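Local coordinates for protein M157 (PDB 2NYK) that is an MHC class I-like viral protein of mouse cytomegalovirus that serves as a ligand for Ly49 receptors of natural killer cells, at residues R37-D42 with D70-F75; P46-D51 with P57-I62; N84-Q89 with Q95-R100; V110-Y115 with Y151-N156. The protein carries 1 engineered substitution. All coordinates share one frame; numbering follows the deposited sequence.

Overall arrangement
All four contacts lie in the domain built of a seven-stranded antiparallel sheet with helices packed on it. From the N terminus, strand 35-41 is followed by strand 46-51, which pairs with strand 58-59 in contact 2, a hairpin at the sheet edge. Contact 1 closes a wider loop that encloses contact 2, by bringing the start of helix 71-90 back to strand 35-41. Near its C-terminal end the same helix makes contact 3, against strand 96-106, the next strand of the chain. Strand 109-118 pairs with strand 96-106 and meets helix 148-154 in contact 4. Contacts 1, 3 and 4 follow in series, and none of the contacts cross. I71 and F75 of contact 1 touch contact 4.

Contact 1. Residues R37-D42 with D70-F75; sequences RTISVD and DIEYVF
R37 and I39 of strand 35-41 meet Y73 and E72 in the first turn of helix 71-90. R37 reaches the helix with its NH1, which lies 3.5 Å from CE1 of Y73. The guanidinium presents its edge to the tyrosine, and the two planes are 72° apart. A water bridges the same pair: R37 NH1 donates to it at 2.7 Å, and the water donates to the backbone O of Y73 at 2.8 Å. This water also lies over one face of the Y73 ring, near the rim. One residue earlier in the helix, E72 offers CB to CD1 of I39, 3.6 Å away. The two side chains cross at about a right angle. The E72 chain bends at chi2 (86°), and its carboxylate makes a salt bridge with R163 and accepts a hydrogen bond from W164 NE1, both of helix 157-173. W50 meets both R37, as a cation-pi pair, and Y73. Helix 71-90 lying across the seven-stranded antiparallel sheet is consistent with the helix-on-sheet platform of the MHC class I-like fold.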
loop_
_atom_site.group_PDB
_atom_site.type_symbol
_atom_site.label_atom_id
_atom_site.label_comp_id
_atom_site.label_asym_id
_atom_site.label_seq_id
_atom_site.Cartn_x
_atom_site.Cartn_y
_atom_site.Cartn_z
ATOM N N ARG A 37 -6.224 -3.439 10.954
ATOM C CA ARG A 37 -6.800 -3.856 9.673
ATOM C C ARG A 37 -6.377 -2.838 8.637
ATOM O O ARG A 37 -6.453 -1.630 8.889
ATOM C CB ARG A 37 -8.335 -3.868 9.751
ATOM C CG ARG A 37 -8.918 -4.970 10.615
ATOM C CD ARG A 37 -10.326 -4.593 11.036
ATOM N NE ARG A 37 -10.330 -3.610 12.117
ATOM C CZ ARG A 37 -11.373 -2.857 12.468
ATOM N NH1 ARG A 37 -12.531 -2.927 11.802
ATOM N NH2 ARG A 37 -11.253 -2.029 13.493
ATOM N N THR A 38 -5.968 -3.308 7.463
ATOM C CA THR A 38 -5.506 -2.407 6.410
ATOM C C THR A 38 -5.912 -2.867 5.018
ATOM O O THR A 38 -6.160 -4.054 4.776
ATOM C CB THR A 38 -3.959 -2.226 6.391
ATOM O OG1 THR A 38 -3.336 -3.464 6.041
ATOM C CG2 THR A 38 -3.429 -1.754 7.727
ATOM N N ILE A 39 -5.986 -1.908 4.109
ATOM C CA ILE A 39 -6.245 -2.205 2.711
ATOM C C ILE A 39 -5.175 -1.469 1.935
ATOM O O ILE A 39 -4.938 -0.284 2.187
ATOM C CB ILE A 39 -7.628 -1.717 2.245
ATOM C CG1 ILE A 39 -8.764 -2.400 3.017
ATOM C CG2 ILE A 39 -7.813 -1.982 0.711
ATOM C CD1 ILE A 39 -10.083 -1.782 2.697
ATOM N N SER A 40 -4.559 -2.171 0.979
ATOM C CA SER A 40 -3.578 -1.593 0.079
ATOM C C SER A 40 -4.046 -1.986 -1.315
ATOM O O SER A 40 -4.867 -2.908 -1.461
ATOM C CB SER A 40 -2.198 -2.215 0.338
ATOM O OG SER A 40 -1.944 -2.244 1.751
ATOM N N VAL A 41 -3.515 -1.320 -2.337
ATOM C CA VAL A 41 -3.863 -1.672 -3.691
ATOM C C VAL A 41 -2.578 -1.729 -4.469
ATOM O O VAL A 41 -1.634 -1.007 -4.151
ATOM C CB VAL A 41 -4.818 -0.664 -4.369
ATOM C CG1 VAL A 41 -6.149 -0.560 -3.600
ATOM C CG2 VAL A 41 -4.147 0.706 -4.484
ATOM N N ASP A 42 -2.570 -2.589 -5.476
ATOM C CA ASP A 42 -1.430 -2.766 -6.375
ATOM C C ASP A 42 -0.119 -3.023 -5.664
ATOM O O ASP A 42 0.935 -2.529 -6.074
ATOM C CB ASP A 42 -1.334 -1.596 -7.362
ATOM C CG ASP A 42 -2.305 -1.754 -8.498
ATOM O OD1 ASP A 42 -2.787 -2.893 -8.660
ATOM O OD2 ASP A 42 -2.586 -0.784 -9.229
ATOM N N ASP A 70 -19.813 -1.790 4.162
ATOM C CA ASP A 70 -19.178 -2.038 2.861
ATOM C C ASP A 70 -18.438 -3.391 2.886
ATOM O O ASP A 70 -17.960 -3.813 3.946
ATOM C CB ASP A 70 -18.213 -0.890 2.496
ATOM C CG ASP A 70 -18.929 0.325 1.912
ATOM O OD1 ASP A 70 -19.798 0.165 1.013
ATOM O OD2 ASP A 70 -18.603 1.454 2.335
ATOM N N ILE A 71 -18.356 -4.055 1.728
ATOM C CA ILE A 71 -17.731 -5.387 1.636
ATOM C C ILE A 71 -16.307 -5.421 2.201
ATOM O O ILE A 71 -15.967 -6.325 2.953
ATOM C CB ILE A 71 -17.760 -5.976 0.156
ATOM C CG1 ILE A 71 -16.981 -7.288 0.074
ATOM C CG2 ILE A 71 -17.171 -5.019 -0.848
ATOM C CD1 ILE A 71 -17.675 -8.421 0.795
ATOM N N GLU A 72 -15.490 -4.419 1.876
ATOM C CA GLU A 72 -14.098 -4.380 2.363
ATOM C C GLU A 72 -14.031 -4.380 3.874
ATOM O O GLU A 72 -13.263 -5.142 4.454
ATOM C CB GLU A 72 -13.331 -3.169 1.816
ATOM C CG GLU A 72 -13.384 -2.983 0.297
ATOM C CD GLU A 72 -14.614 -2.206 -0.171
ATOM O OE1 GLU A 72 -15.726 -2.454 0.335
ATOM O OE2 GLU A 72 -14.483 -1.374 -1.082
ATOM N N TYR A 73 -14.848 -3.525 4.498
ATOM C CA TYR A 73 -14.893 -3.403 5.953
ATOM C C TYR A 73 -15.340 -4.704 6.591
ATOM O O TYR A 73 -14.728 -5.192 7.542
ATOM C CB TYR A 73 -15.838 -2.273 6.406
ATOM C CG TYR A 73 -15.993 -2.274 7.922
ATOM C CD1 TYR A 73 -15.196 -1.460 8.717
ATOM C CD2 TYR A 73 -16.884 -3.145 8.564
ATOM C CE1 TYR A 73 -15.297 -1.487 10.112
ATOM C CE2 TYR A 73 -16.990 -3.176 9.957
ATOM C CZ TYR A 73 -16.189 -2.340 10.720
ATOM O OH TYR A 73 -16.262 -2.356 12.103
ATOM N N VAL A 74 -16.433 -5.252 6.075
ATOM C CA VAL A 74 -16.998 -6.487 6.608
ATOM C C VAL A 74 -16.028 -7.664 6.442
ATOM O O VAL A 74 -15.883 -8.463 7.362
ATOM C CB VAL A 74 -18.377 -6.792 5.953
ATOM C CG1 VAL A 74 -18.864 -8.203 6.282
ATOM C CG2 VAL A 74 -19.418 -5.745 6.393
ATOM N N PHE A 75 -15.365 -7.769 5.285
ATOM C CA PHE A 75 -14.368 -8.826 5.077
ATOM C C PHE A 75 -13.308 -8.796 6.185
ATOM O O PHE A 75 -13.006 -9.810 6.807
ATOM C CB PHE A 75 -13.696 -8.697 3.701
ATOM C CG PHE A 75 -12.676 -9.757 3.450
ATOM C CD1 PHE A 75 -13.069 -11.036 3.068
ATOM C CD2 PHE A 75 -11.323 -9.503 3.659
ATOM C CE1 PHE A 75 -12.148 -12.036 2.895
ATOM C CE2 PHE A 75 -10.381 -10.502 3.432
ATOM C CZ PHE A 75 -10.788 -11.758 3.056
HETATM O O HOH W 1 -13.116 -3.825 9.370
#

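Contact 2. Residues P46-D51 with P57-I62; sequences PVVVWD and PKICKI
V49 and K58 form the antiparallel hydrogen-bonded pair of this hairpin. V49 N donates to K58 O, and K58 N donates to V49 O, both at 2.9 Å. C60 N adds a third backbone bond to V47 O, also at 2.9 Å. V48 and I59 are the neighbouring non-hydrogen-bonded pair, and the CA of V48 makes a CA-H...O contact with K58 O. V47 and V48 both face I39 of the adjoining strand 35-41, a classic beta bulge. Among side chains, P57 lies over one face of the W50 indole. Its CB is 3.3 Å from the centroid of the five-membered ring, 12° off the normal, a CH-pi contact. V48 CG1 touches both P57 CB and I59 CG1, each at 4.1 Å. V47 CB meets C60 CB. The charged contact is a salt bridge of 2.6 Å from K58 NZ to D51 OD2. A bend at chi3 (-83°) helps turn the lysine end toward the acid. Backbone bonds thus fix the register of this short edge strand. The P57-W50 CH-pi contact and the salt bridge fasten it near the loop that joins the two strands, and the C60-C63 disulfide lies at the other end.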
loop_
_atom_site.group_PDB
_atom_site.type_symbol
_atom_site.label_atom_id
_atom_site.label_comp_id
_atom_site.label_asym_id
_atom_site.label_seq_id
_atom_site.Cartn_x
_atom_site.Cartn_y
_atom_site.Cartn_z
ATOM N N PRO A 46 -0.461 0.862 2.461
ATOM C CA PRO A 46 -1.873 0.902 2.760
ATOM C C PRO A 46 -2.518 2.249 2.481
ATOM O O PRO A 46 -1.929 3.313 2.718
ATOM C CB PRO A 46 -1.934 0.588 4.257
ATOM C CG PRO A 46 -0.677 -0.264 4.500
ATOM C CD PRO A 46 0.344 0.473 3.641
ATOM N N VAL A 47 -3.737 2.186 1.985
ATOM C CA VAL A 47 -4.508 3.415 1.711
ATOM C C VAL A 47 -5.717 3.551 2.662
ATOM O O VAL A 47 -6.410 4.586 2.680
ATOM C CB VAL A 47 -4.940 3.483 0.232
ATOM C CG1 VAL A 47 -3.700 3.686 -0.667
ATOM C CG2 VAL A 47 -5.714 2.253 -0.165
ATOM N N VAL A 48 -5.948 2.501 3.450
ATOM C CA VAL A 48 -6.995 2.490 4.493
ATOM C C VAL A 48 -6.457 1.728 5.692
ATOM O O VAL A 48 -5.997 0.579 5.549
ATOM C CB VAL A 48 -8.313 1.781 4.013
ATOM C CG1 VAL A 48 -9.395 1.853 5.141
ATOM C CG2 VAL A 48 -8.856 2.415 2.747
ATOM N N VAL A 49 -6.493 2.360 6.871
ATOM C CA VAL A 49 -5.933 1.775 8.095
ATOM C C VAL A 49 -6.927 1.889 9.267
ATOM O O VAL A 49 -7.389 2.990 9.567
ATOM C CB VAL A 49 -4.603 2.466 8.518
ATOM C CG1 VAL A 49 -4.085 1.888 9.841
ATOM C CG2 VAL A 49 -3.521 2.314 7.419
ATOM N N TRP A 50 -7.244 0.753 9.901
ATOM C CA TRP A 50 -8.032 0.727 11.144
ATOM C C TRP A 50 -7.108 0.329 12.275
ATOM O O TRP A 50 -6.702 -0.832 12.362
ATOM C CB TRP A 50 -9.141 -0.321 11.085
ATOM C CG TRP A 50 -10.368 0.053 10.369
ATOM C CD1 TRP A 50 -11.462 0.662 10.901
ATOM C CD2 TRP A 50 -10.687 -0.223 8.992
ATOM N NE1 TRP A 50 -12.425 0.815 9.944
ATOM C CE2 TRP A 50 -11.980 0.280 8.761
ATOM C CE3 TRP A 50 -9.990 -0.823 7.926
ATOM C CZ2 TRP A 50 -12.603 0.209 7.500
ATOM C CZ3 TRP A 50 -10.616 -0.914 6.685
ATOM C CH2 TRP A 50 -11.906 -0.392 6.479
ATOM N N ASP A 51 -6.783 1.293 13.131
ATOM C CA ASP A 51 -5.983 1.067 14.337
ATOM C C ASP A 51 -6.824 0.814 15.585
ATOM O O ASP A 51 -7.959 1.280 15.690
ATOM C CB ASP A 51 -5.043 2.256 14.581
ATOM C CG ASP A 51 -3.773 2.164 13.762
ATOM O OD1 ASP A 51 -3.116 1.099 13.824
ATOM O OD2 ASP A 51 -3.424 3.141 13.060
ATOM N N PRO A 57 -11.571 4.579 10.495
ATOM C CA PRO A 57 -10.316 4.311 9.794
ATOM C C PRO A 57 -9.726 5.578 9.190
ATOM O O PRO A 57 -10.449 6.517 8.881
ATOM C CB PRO A 57 -10.745 3.367 8.650
ATOM C CG PRO A 57 -12.154 3.779 8.365
ATOM C CD PRO A 57 -12.746 4.165 9.698
ATOM N N LYS A 58 -8.415 5.601 9.026
ATOM C CA LYS A 58 -7.795 6.605 8.181
ATOM C C LYS A 58 -7.981 6.136 6.740
ATOM O O LYS A 58 -7.613 5.019 6.403
ATOM C CB LYS A 58 -6.322 6.772 8.539
ATOM C CG LYS A 58 -6.131 7.479 9.885
ATOM C CD LYS A 58 -4.799 7.097 10.540
ATOM C CE LYS A 58 -4.906 5.782 11.301
ATOM N NZ LYS A 58 -3.627 5.477 12.009
ATOM N N ILE A 59 -8.617 6.973 5.932
ATOM C CA ILE A 59 -8.943 6.635 4.554
ATOM C C ILE A 59 -8.280 7.680 3.676
ATOM O O ILE A 59 -8.417 8.877 3.933
ATOM C CB ILE A 59 -10.478 6.632 4.305
ATOM C CG1 ILE A 59 -11.185 5.582 5.196
ATOM C CG2 ILE A 59 -10.796 6.390 2.823
ATOM C CD1 ILE A 59 -12.725 5.597 5.101
ATOM N N CYS A 60 -7.526 7.233 2.674
ATOM C CA CYS A 60 -6.883 8.162 1.737
ATOM C C CYS A 60 -7.918 9.103 1.099
ATOM O O CYS A 60 -9.032 8.693 0.796
ATOM C CB CYS A 60 -6.051 7.412 0.685
ATOM S SG CYS A 60 -6.817 7.039 -0.904
ATOM N N LYS A 61 -7.534 10.360 0.911
ATOM C CA LYS A 61 -8.448 11.395 0.414
ATOM C C LYS A 61 -9.095 11.058 -0.917
ATOM O O LYS A 61 -10.177 11.539 -1.193
ATOM C CB LYS A 61 -7.735 12.763 0.305
ATOM C CG LYS A 61 -7.177 13.292 1.624
ATOM C CD LYS A 61 -8.260 13.525 2.674
ATOM C CE LYS A 61 -7.681 14.014 4.005
ATOM N NZ LYS A 61 -6.693 15.143 3.834
ATOM N N ILE A 62 -8.412 10.283 -1.766
ATOM C CA ILE A 62 -8.990 9.932 -3.066
ATOM C C ILE A 62 -9.585 8.524 -3.045
ATOM O O ILE A 62 -9.910 7.959 -4.096
ATOM C CB ILE A 62 -7.962 10.063 -4.232
ATOM C CG1 ILE A 62 -6.757 9.133 -4.005
ATOM C CG2 ILE A 62 -7.527 11.531 -4.411
ATOM C CD1 ILE A 62 -5.746 9.152 -5.141
#

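Contact 3. Residues N84-Q89 with Q95-R100; sequences NNLLTQ and QRICVR
I97 of strand 96-106 packs against L86 and L87, near the end of helix 71-90. It uses both of its branches. CG1 is anti to the backbone N (chi1 -176°), which puts CG2 between the N and the carbonyl carbon. CG2 meets L87 CG at 3.9 Å and also touches L87 CD2. CD1, at the end of the extended longer branch, meets L86 CD1 at 3.9 Å. The leucines share one shape: CG lies anti to the carbonyl carbon and chi2 is near 180°. Their contacts differ all the same. L86 and I97 cross at about a right angle, whereas L87 and I97 slide past each other in opposite directions. L86 touches with its CD1 methyl alone, L87 with CG and CD2. L83, from the same helix, also touches I97. Within the helix, T88 bends back to N84 O. That oxygen accepts T88 N and T88 OG1, each at 3.0 Å, from opposite faces of its plane. L87 O accepts a hydrogen bond from R31 NH2. The contact between helix and strand is apolar: it rests on van der Waals packing of I97 with the two leucines, while the polar bonds belong to the helix backbone, T88 and R31.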
loop_
_atom_site.group_PDB
_atom_site.type_symbol
_atom_site.label_atom_id
_atom_site.label_comp_id
_atom_site.label_asym_id
_atom_site.label_seq_id
_atom_site.Cartn_x
_atom_site.Cartn_y
_atom_site.Cartn_z
ATOM N N ASN A 84 -9.239 -13.649 16.351
ATOM C CA ASN A 84 -9.492 -13.573 17.800
ATOM C C ASN A 84 -9.890 -14.924 18.351
ATOM O O ASN A 84 -9.405 -15.333 19.402
ATOM C CB ASN A 84 -10.621 -12.593 18.120
ATOM C CG ASN A 84 -10.236 -11.158 17.868
ATOM O OD1 ASN A 84 -9.160 -10.710 18.259
ATOM N ND2 ASN A 84 -11.131 -10.411 17.232
ATOM N N ASN A 85 -10.786 -15.601 17.636
ATOM C CA ASN A 85 -11.217 -16.949 17.986
ATOM C C ASN A 85 -10.076 -17.945 17.995
ATOM O O ASN A 85 -9.972 -18.747 18.916
ATOM C CB ASN A 85 -12.313 -17.441 17.040
ATOM C CG ASN A 85 -13.694 -17.015 17.483
ATOM O OD1 ASN A 85 -13.923 -15.839 17.820
ATOM N ND2 ASN A 85 -14.632 -17.971 17.480
ATOM N N LEU A 86 -9.225 -17.886 16.972
ATOM C CA LEU A 86 -8.078 -18.777 16.869
ATOM C C LEU A 86 -7.117 -18.626 18.043
ATOM O O LEU A 86 -6.608 -19.620 18.563
ATOM C CB LEU A 86 -7.336 -18.562 15.547
ATOM C CG LEU A 86 -8.020 -19.113 14.286
ATOM C CD1 LEU A 86 -7.386 -18.487 13.026
ATOM C CD2 LEU A 86 -7.978 -20.662 14.260
ATOM N N LEU A 87 -6.872 -17.380 18.450
ATOM C CA LEU A 87 -6.017 -17.105 19.600
ATOM C C LEU A 87 -6.638 -17.674 20.874
ATOM O O LEU A 87 -6.027 -18.531 21.532
ATOM C CB LEU A 87 -5.740 -15.605 19.747
ATOM C CG LEU A 87 -4.724 -14.948 18.805
ATOM C CD1 LEU A 87 -4.515 -13.514 19.221
ATOM C CD2 LEU A 87 -3.391 -15.676 18.808
ATOM N N THR A 88 -7.858 -17.210 21.187
ATOM C CA THR A 88 -8.613 -17.655 22.368
ATOM C C THR A 88 -8.821 -19.174 22.402
ATOM O O THR A 88 -8.602 -19.810 23.439
ATOM C CB THR A 88 -9.982 -16.927 22.470
ATOM O OG1 THR A 88 -9.774 -15.508 22.388
ATOM C CG2 THR A 88 -10.683 -17.253 23.785
ATOM N N GLN A 89 -9.220 -19.747 21.266
ATOM C CA GLN A 89 -9.504 -21.176 21.180
ATOM C C GLN A 89 -8.259 -22.056 21.301
ATOM O O GLN A 89 -8.175 -22.852 22.244
ATOM C CB GLN A 89 -10.282 -21.508 19.902
ATOM N N GLN A 95 1.867 -15.079 20.382
ATOM C CA GLN A 95 1.373 -13.842 20.968
ATOM C C GLN A 95 0.623 -13.003 19.943
ATOM O O GLN A 95 -0.041 -12.028 20.301
ATOM C CB GLN A 95 2.530 -13.034 21.562
ATOM C CG GLN A 95 3.098 -13.630 22.844
ATOM C CD GLN A 95 2.041 -13.788 23.931
ATOM O OE1 GLN A 95 1.461 -12.804 24.407
ATOM N NE2 GLN A 95 1.779 -15.032 24.318
ATOM N N ARG A 96 0.733 -13.386 18.671
ATOM C CA ARG A 96 0.069 -12.659 17.600
ATOM C C ARG A 96 -0.237 -13.520 16.378
ATOM O O ARG A 96 0.392 -14.551 16.139
ATOM C CB ARG A 96 0.883 -11.421 17.196
ATOM C CG ARG A 96 2.306 -11.725 16.776
ATOM C CD ARG A 96 3.270 -10.589 17.185
ATOM N NE ARG A 96 2.773 -9.256 16.821
ATOM C CZ ARG A 96 2.583 -8.832 15.570
ATOM N NH1 ARG A 96 2.832 -9.635 14.540
ATOM N NH2 ARG A 96 2.134 -7.601 15.350
ATOM N N ILE A 97 -1.216 -13.079 15.601
ATOM C CA ILE A 97 -1.555 -13.759 14.354
ATOM C C ILE A 97 -1.922 -12.719 13.294
ATOM O O ILE A 97 -2.598 -11.730 13.579
ATOM C CB ILE A 97 -2.707 -14.773 14.538
ATOM C CG1 ILE A 97 -2.976 -15.538 13.240
ATOM C CG2 ILE A 97 -3.977 -14.065 15.029
ATOM C CD1 ILE A 97 -3.893 -16.720 13.406
ATOM N N CYS A 98 -1.452 -12.953 12.082
ATOM C CA CYS A 98 -1.764 -12.073 10.982
ATOM C C CYS A 98 -2.273 -12.884 9.796
ATOM O O CYS A 98 -1.800 -13.998 9.542
ATOM C CB CYS A 98 -0.527 -11.256 10.619
ATOM S SG CYS A 98 -0.797 -10.095 9.280
ATOM N N VAL A 99 -3.254 -12.323 9.087
ATOM C CA VAL A 99 -3.737 -12.910 7.840
ATOM C C VAL A 99 -3.662 -11.854 6.741
ATOM O O VAL A 99 -3.961 -10.687 6.989
ATOM C CB VAL A 99 -5.164 -13.511 7.973
ATOM C CG1 VAL A 99 -6.216 -12.423 8.373
ATOM C CG2 VAL A 99 -5.589 -14.220 6.693
ATOM N N ARG A 100 -3.256 -12.268 5.540
ATOM C CA ARG A 100 -3.177 -11.368 4.393
ATOM C C ARG A 100 -3.753 -12.000 3.127
ATOM O O ARG A 100 -3.304 -13.061 2.714
ATOM C CB ARG A 100 -1.713 -10.981 4.136
ATOM C CG ARG A 100 -1.500 -9.974 2.989
ATOM C CD ARG A 100 0.030 -9.778 2.762
ATOM N NE ARG A 100 0.333 -8.892 1.628
ATOM C CZ ARG A 100 0.170 -7.562 1.630
ATOM N NH1 ARG A 100 -0.307 -6.935 2.700
ATOM N NH2 ARG A 100 0.471 -6.847 0.554
#

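Contact 4. Residues V110-Y115 with Y151-N156; sequences VICDVY and YMIKSN
This is an apolar contact between helix and strand, buried where the C-terminal part of helix 148-154 lies on strand 109-118 of the sheet. I153 carries it from the helix, and V110 and C112 carry it from the strand. The two strand residues both direct their side chains to the helix. I153 divides its branches between them. Its CG2 meets V110 CG1 at 4.0 Å, and the two side chains cross at about a right angle. Its CD1 reaches C112 SG at 4.1 Å. With CG1 anti to the carbonyl carbon (chi1 -65°) and CG2 anti to the backbone N, the longer branch is aimed at C112 and the methyl at V110. The sulfur is fixed by its disulfide to C103 of the adjoining strand. K154 runs beside V110, with its CD 4.1 Å from V110 N. Its chain bends at chi2 and chi4. After I153 the chain is tied back on itself. S155 OG donates to Y151 O at 2.7 Å, from above the carbonyl plane, and S155 N donates to the same oxygen. N156 ND2 donates to M152 O at 2.6 Å. Around the contact, I153 also touches C103 and F105 of strand 96-106 and F75 of helix 71-90, while M152 packs on I71 and I78 of that helix. I153 thus sits between two neighbouring strands and helix 71-90.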
loop_
_atom_site.group_PDB
_atom_site.type_symbol
_atom_site.label_atom_id
_atom_site.label_comp_id
_atom_site.label_asym_id
_atom_site.label_seq_id
_atom_site.Cartn_x
_atom_site.Cartn_y
_atom_site.Cartn_z
ATOM N N VAL A 110 -11.048 -13.392 -9.742
ATOM C CA VAL A 110 -10.126 -13.057 -8.682
ATOM C C VAL A 110 -9.275 -14.263 -8.378
ATOM O O VAL A 110 -9.778 -15.385 -8.327
ATOM C CB VAL A 110 -10.857 -12.618 -7.395
ATOM C CG1 VAL A 110 -9.864 -12.224 -6.327
ATOM C CG2 VAL A 110 -11.738 -11.434 -7.690
ATOM N N ILE A 111 -7.988 -14.000 -8.191
ATOM C CA ILE A 111 -7.026 -14.981 -7.716
ATOM C C ILE A 111 -6.364 -14.386 -6.476
ATOM O O ILE A 111 -5.766 -13.319 -6.552
ATOM C CB ILE A 111 -5.969 -15.271 -8.811
ATOM C CG1 ILE A 111 -6.679 -15.663 -10.118
ATOM C CG2 ILE A 111 -5.037 -16.383 -8.363
ATOM C CD1 ILE A 111 -5.778 -15.809 -11.331
ATOM N N CYS A 112 -6.516 -15.044 -5.332
ATOM C CA CYS A 112 -5.906 -14.549 -4.094
ATOM C C CYS A 112 -4.883 -15.517 -3.554
ATOM O O CYS A 112 -5.090 -16.732 -3.566
ATOM C CB CYS A 112 -6.945 -14.265 -2.989
ATOM S SG CYS A 112 -8.303 -13.133 -3.406
ATOM N N ASP A 113 -3.775 -14.969 -3.071
ATOM C CA ASP A 113 -2.810 -15.746 -2.310
ATOM C C ASP A 113 -3.118 -15.375 -0.889
ATOM O O ASP A 113 -3.255 -14.198 -0.570
ATOM C CB ASP A 113 -1.383 -15.369 -2.668
ATOM C CG ASP A 113 -1.048 -15.640 -4.138
ATOM O OD1 ASP A 113 -1.465 -16.674 -4.693
ATOM O OD2 ASP A 113 -0.354 -14.795 -4.737
ATOM N N VAL A 114 -3.277 -16.374 -0.041
ATOM C CA VAL A 114 -3.681 -16.131 1.335
ATOM C C VAL A 114 -2.557 -16.514 2.308
ATOM O O VAL A 114 -2.095 -17.651 2.299
ATOM C CB VAL A 114 -4.964 -16.916 1.668
ATOM C CG1 VAL A 114 -5.428 -16.604 3.093
ATOM C CG2 VAL A 114 -6.067 -16.605 0.620
ATOM N N TYR A 115 -2.132 -15.567 3.151
ATOM C CA TYR A 115 -1.017 -15.808 4.059
ATOM C C TYR A 115 -1.469 -15.691 5.495
ATOM O O TYR A 115 -2.164 -14.736 5.853
ATOM C CB TYR A 115 0.100 -14.797 3.803
ATOM C CG TYR A 115 0.568 -14.770 2.378
ATOM C CD1 TYR A 115 1.526 -15.678 1.930
ATOM C CD2 TYR A 115 0.055 -13.845 1.470
ATOM C CE1 TYR A 115 1.976 -15.665 0.598
ATOM C CE2 TYR A 115 0.503 -13.823 0.124
ATOM C CZ TYR A 115 1.455 -14.747 -0.295
ATOM O OH TYR A 115 1.917 -14.742 -1.605
ATOM N N TYR A 151 -13.878 -16.716 -1.627
ATOM C CA TYR A 151 -15.248 -16.795 -2.149
ATOM C C TYR A 151 -15.997 -15.460 -1.978
ATOM O O TYR A 151 -16.574 -14.957 -2.927
ATOM C CB TYR A 151 -16.021 -17.964 -1.497
ATOM C CG TYR A 151 -17.524 -17.843 -1.659
ATOM C CD1 TYR A 151 -18.154 -18.196 -2.864
ATOM C CD2 TYR A 151 -18.311 -17.340 -0.622
ATOM C CE1 TYR A 151 -19.545 -18.070 -3.019
ATOM C CE2 TYR A 151 -19.697 -17.201 -0.772
ATOM C CZ TYR A 151 -20.304 -17.568 -1.966
ATOM O OH TYR A 151 -21.676 -17.425 -2.087
ATOM N N MET A 152 -15.955 -14.896 -0.770
ATOM C CA MET A 152 -16.576 -13.610 -0.459
ATOM C C MET A 152 -16.054 -12.482 -1.338
ATOM O O MET A 152 -16.820 -11.654 -1.820
ATOM C CB MET A 152 -16.405 -13.259 1.020
ATOM C CG MET A 152 -16.992 -11.873 1.408
ATOM S SD MET A 152 -17.145 -11.530 3.189
ATOM C CE MET A 152 -18.848 -11.940 3.504
ATOM N N ILE A 153 -14.739 -12.422 -1.517
ATOM C CA ILE A 153 -14.151 -11.442 -2.419
ATOM C C ILE A 153 -14.630 -11.682 -3.867
ATOM O O ILE A 153 -15.100 -10.758 -4.540
ATOM C CB ILE A 153 -12.603 -11.479 -2.307
ATOM C CG1 ILE A 153 -12.173 -11.028 -0.896
ATOM C CG2 ILE A 153 -11.972 -10.591 -3.400
ATOM C CD1 ILE A 153 -10.792 -11.459 -0.561
ATOM N N LYS A 154 -14.507 -12.927 -4.331
ATOM C CA LYS A 154 -14.942 -13.328 -5.662
ATOM C C LYS A 154 -16.395 -12.918 -5.920
ATOM O O LYS A 154 -16.711 -12.332 -6.960
ATOM C CB LYS A 154 -14.779 -14.847 -5.835
ATOM C CG LYS A 154 -15.351 -15.397 -7.154
ATOM C CD LYS A 154 -14.668 -14.751 -8.366
ATOM C CE LYS A 154 -15.412 -15.083 -9.671
ATOM N NZ LYS A 154 -15.167 -16.504 -10.078
ATOM N N SER A 155 -17.267 -13.200 -4.956
ATOM C CA SER A 155 -18.690 -12.905 -5.087
ATOM C C SER A 155 -19.020 -11.420 -5.191
ATOM O O SER A 155 -20.137 -11.065 -5.541
ATOM C CB SER A 155 -19.447 -13.507 -3.916
ATOM O OG SER A 155 -19.130 -14.877 -3.796
ATOM N N ASN A 156 -18.050 -10.561 -4.880
ATOM C CA ASN A 156 -18.290 -9.126 -4.840
ATOM C C ASN A 156 -17.320 -8.350 -5.720
ATOM O O ASN A 156 -17.141 -7.156 -5.543
ATOM C CB ASN A 156 -18.232 -8.636 -3.387
ATOM C CG ASN A 156 -19.323 -9.254 -2.531
ATOM O OD1 ASN A 156 -20.487 -8.887 -2.654
ATOM N ND2 ASN A 156 -18.958 -10.232 -1.699
#